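Long-range contact in putative iron-uptake ABC transport system,periplasmic iron-binding protein (PDB 3E13), which binds ferric iron in the periplasm and probably delivers it to an ABC transporter for uptake into the cell: residues A[5-10]-A[51-56]. Sequence-based numbering, arbitrary orientation.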
ATOM      1  N   ASN A   5       6.493 -19.399   9.318  1.00 10.86           N
ATOM      2  CA  ASN A   5       6.538 -18.199  10.127  1.00 11.88           C
ATOM      3  C   ASN A   5       6.457 -16.922   9.275  1.00 11.10           C
ATOM      4  O   ASN A   5       7.357 -16.663   8.480  1.00 11.35           O
ATOM      5  CB  ASN A   5       7.831 -18.234  10.932  1.00 11.29           C
ATOM      6  CG  ASN A   5       7.857 -19.428  11.920  1.00 14.54           C
ATOM      7  OD1 ASN A   5       6.879 -19.640  12.645  1.00 18.29           O
ATOM      8  ND2 ASN A   5       8.936 -20.181  11.938  1.00 17.19           N
ATOM      9  N   ILE A   6       5.338 -16.207   9.371  1.00 11.03           N
ATOM     10  CA  ILE A   6       5.087 -15.013   8.574  1.00 11.08           C
ATOM     11  C   ILE A   6       5.201 -13.770   9.443  1.00 11.45           C
ATOM     12  O   ILE A   6       4.536 -13.692  10.471  1.00 11.75           O
ATOM     13  CB  ILE A   6       3.676 -15.087   7.972  1.00 11.83           C
ATOM     14  CG1 ILE A   6       3.593 -16.305   7.058  1.00 12.54           C
ATOM     15  CG2 ILE A   6       3.324 -13.759   7.287  1.00 11.53           C
ATOM     16  CD1 ILE A   6       2.284 -16.455   6.279  1.00 12.71           C
ATOM     17  N   TYR A   7       6.047 -12.837   9.025  1.00 10.76           N
ATOM     18  CA  TYR A   7       6.127 -11.491   9.568  1.00  9.96           C
ATOM     19  C   TYR A   7       5.398 -10.583   8.558  1.00  9.30           C
ATOM     20  O   TYR A   7       5.847 -10.449   7.442  1.00 10.99           O
ATOM     21  CB  TYR A   7       7.594 -11.050   9.678  1.00 11.72           C
ATOM     22  CG  TYR A   7       8.372 -11.570  10.882  1.00 10.62           C
ATOM     23  CD1 TYR A   7       7.961 -12.664  11.596  1.00 12.27           C
ATOM     24  CD2 TYR A   7       9.583 -11.024  11.192  1.00 11.19           C
ATOM     25  CE1 TYR A   7       8.733 -13.173  12.696  1.00 13.77           C
ATOM     26  CE2 TYR A   7      10.351 -11.497  12.270  1.00 11.10           C
ATOM     27  CZ  TYR A   7       9.932 -12.579  12.995  1.00 14.16           C
ATOM     28  OH  TYR A   7      10.735 -13.075  14.022  1.00 12.43           O
ATOM     29  N   SER A   8       4.298  -9.975   8.978  1.00 10.29           N
ATOM     30  CA  SER A   8       3.428  -9.222   8.093  1.00 10.26           C
ATOM     31  C   SER A   8       3.121  -7.824   8.546  1.00  9.95           C
ATOM     32  O   SER A   8       2.711  -7.605   9.686  1.00 10.56           O
ATOM     33  CB  SER A   8       2.121  -9.963   7.885  1.00 10.94           C
ATOM     34  OG  SER A   8       1.252  -9.162   7.061  1.00 11.89           O
ATOM     35  N   ALA A   9       3.340  -6.868   7.645  1.00  9.85           N
ATOM     36  CA  ALA A   9       2.966  -5.495   7.849  1.00  9.24           C
ATOM     37  C   ALA A   9       1.633  -5.151   7.170  1.00 10.76           C
ATOM     38  O   ALA A   9       1.243  -4.010   7.145  1.00 11.31           O
ATOM     39  CB  ALA A   9       4.088  -4.544   7.399  1.00 10.34           C
ATOM     40  N   ARG A  10       0.957  -6.160   6.623  1.00 10.71           N
ATOM     41  CA  ARG A  10      -0.449  -6.023   6.251  1.00 10.51           C
ATOM     42  C   ARG A  10      -1.283  -5.872   7.544  1.00 11.55           C
ATOM     43  O   ARG A  10      -0.760  -6.044   8.668  1.00 11.75           O
ATOM     44  CB  ARG A  10      -0.906  -7.183   5.368  1.00 10.18           C
ATOM     45  CG  ARG A  10      -0.424  -7.029   3.950  1.00 11.08           C
ATOM     46  CD  ARG A  10      -0.799  -8.180   3.038  1.00 13.67           C
ATOM     47  NE  ARG A  10      -2.235  -8.410   2.924  1.00 11.08           N
ATOM     48  CZ  ARG A  10      -3.040  -7.858   1.952  1.00  9.65           C
ATOM     49  NH1 ARG A  10      -2.561  -7.029   1.021  1.00 10.55           N
ATOM     50  NH2 ARG A  10      -4.334  -8.196   1.931  1.00  9.82           N
ATOM     51  N   SER A  51      16.661 -15.645  12.842  1.00 20.35           N
ATOM     52  CA  SER A  51      15.249 -15.355  12.858  1.00 17.57           C
ATOM     53  C   SER A  51      14.457 -16.619  12.516  1.00 16.96           C
ATOM     54  O   SER A  51      14.840 -17.358  11.614  1.00 16.69           O
ATOM     55  CB  SER A  51      14.891 -14.306  11.830  1.00 17.40           C
ATOM     56  OG  SER A  51      13.558 -13.912  12.002  1.00 14.64           O
ATOM     57  N   PRO A  52      13.361 -16.857  13.213  1.00 15.70           N
ATOM     58  CA  PRO A  52      12.439 -17.926  12.779  1.00 15.67           C
ATOM     59  C   PRO A  52      11.680 -17.542  11.505  1.00 14.55           C
ATOM     60  O   PRO A  52      11.070 -18.407  10.905  1.00 13.77           O
ATOM     61  CB  PRO A  52      11.451 -18.059  13.930  1.00 16.78           C
ATOM     62  CG  PRO A  52      11.888 -17.137  15.012  1.00 18.63           C
ATOM     63  CD  PRO A  52      12.937 -16.224  14.468  1.00 15.93           C
ATOM     64  N   ALA A  53      11.627 -16.247  11.171  1.00 12.96           N
ATOM     65  CA  ALA A  53      10.852 -15.840   9.982  1.00 12.73           C
ATOM     66  C   ALA A  53      11.176 -16.645   8.762  1.00 11.21           C
ATOM     67  O   ALA A  53      12.346 -16.901   8.420  1.00 13.08           O
ATOM     68  CB  ALA A  53      11.068 -14.356   9.680  1.00 12.59           C
ATOM     69  N   ASP A  54      10.122 -16.989   8.007  1.00  9.99           N
ATOM     70  CA  ASP A  54      10.220 -17.543   6.678  1.00 10.51           C
ATOM     71  C   ASP A  54       9.769 -16.571   5.571  1.00  9.20           C
ATOM     72  O   ASP A  54      10.272 -16.631   4.456  1.00 10.84           O
ATOM     73  CB  ASP A  54       9.326 -18.783   6.548  1.00  9.86           C
ATOM     74  CG  ASP A  54       9.743 -19.894   7.467  1.00  9.75           C
ATOM     75  OD1 ASP A  54      10.882 -20.371   7.311  1.00 13.49           O
ATOM     76  OD2 ASP A  54       9.002 -20.296   8.367  1.00 11.21           O
ATOM     77  N   ILE A  55       8.851 -15.678   5.921  1.00  9.30           N
ATOM     78  CA  ILE A  55       8.157 -14.822   4.957  1.00 10.09           C
ATOM     79  C   ILE A  55       8.038 -13.418   5.559  1.00  9.80           C
ATOM     80  O   ILE A  55       7.716 -13.257   6.753  1.00  9.37           O
ATOM     81  CB  ILE A  55       6.742 -15.413   4.629  1.00 10.23           C
ATOM     82  CG1 ILE A  55       6.843 -16.698   3.796  1.00 11.20           C
ATOM     83  CG2 ILE A  55       5.820 -14.358   4.034  1.00  8.69           C
ATOM     84  CD1 ILE A  55       7.118 -16.476   2.339  1.00 11.55           C
ATOM     85  N   PHE A  56       8.231 -12.429   4.680  1.00  9.26           N
ATOM     86  CA  PHE A  56       7.974 -11.031   4.974  1.00  9.43           C
ATOM     87  C   PHE A  56       6.886 -10.572   4.005  1.00  8.95           C
ATOM     88  O   PHE A  56       7.048 -10.664   2.813  1.00 10.34           O
ATOM     89  CB  PHE A  56       9.277 -10.198   4.822  1.00  9.34           C
ATOM     90  CG  PHE A  56       9.143  -8.718   5.191  1.00  9.02           C
ATOM     91  CD1 PHE A  56       8.389  -8.314   6.307  1.00  9.28           C
ATOM     92  CD2 PHE A  56       9.783  -7.724   4.441  1.00  8.02           C
ATOM     93  CE1 PHE A  56       8.237  -6.982   6.644  1.00 10.09           C
ATOM     94  CE2 PHE A  56       9.685  -6.390   4.804  1.00  9.81           C
ATOM     95  CZ  PHE A  56       8.921  -6.011   5.916  1.00  9.65           C
TER
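Two neighbouring parallel strands of the mixed sheet in a periplasmic binding-protein fold meet here, I6 bridging to I55 and Y7 to F56. Strand 3-8 leads into the iron ligands H11 and Y12, while residues 51-54 form the loop that enters strand 55-58 after helix 37-47. The parallel ladder rests on Y7 N, which donates to I55 O at 2.9 Å and an N-H...O angle of 170°, and on I55 N, which donates to N5 O along a more bent path. D54 N, from the loop, is a second donor to the same N5 O, at 2.8 Å. Beyond the I6-I55 bridge, toward the loop, side-chain bonds join the backbone ones. D54 OD2 receives N5 N at 2.8 Å through its anti lone pair, CG being held beside its own backbone N; N246 also binds this oxygen. The N5 amide and the D54 carboxylate lie in nearly parallel planes, 7° apart, one offset above the other, yet the amide ND2 goes to P52 O at 3.0 Å, approaching from above the carbonyl plane, and its OD1 is taken by N31 of the adjacent strand 29-34. On the sheet face carrying I6 and I55, the two isoleucines lie side by side and point the same way, CG2 to CG2. On the face carrying Y7 and F56, helix 37-47 packs on the Y7 side, its L44 touching both Y7 and A53. E47 of that helix accepts a bond from Y7 OH and also pairs with S51 OG, joining ring and loop. S51 OG in turn accepts from A53 N, an ST turn. A53 CB makes a CH-pi contact over the face of the Y7 ring, 3.7 Å from its centroid and only 3° off the ring normal.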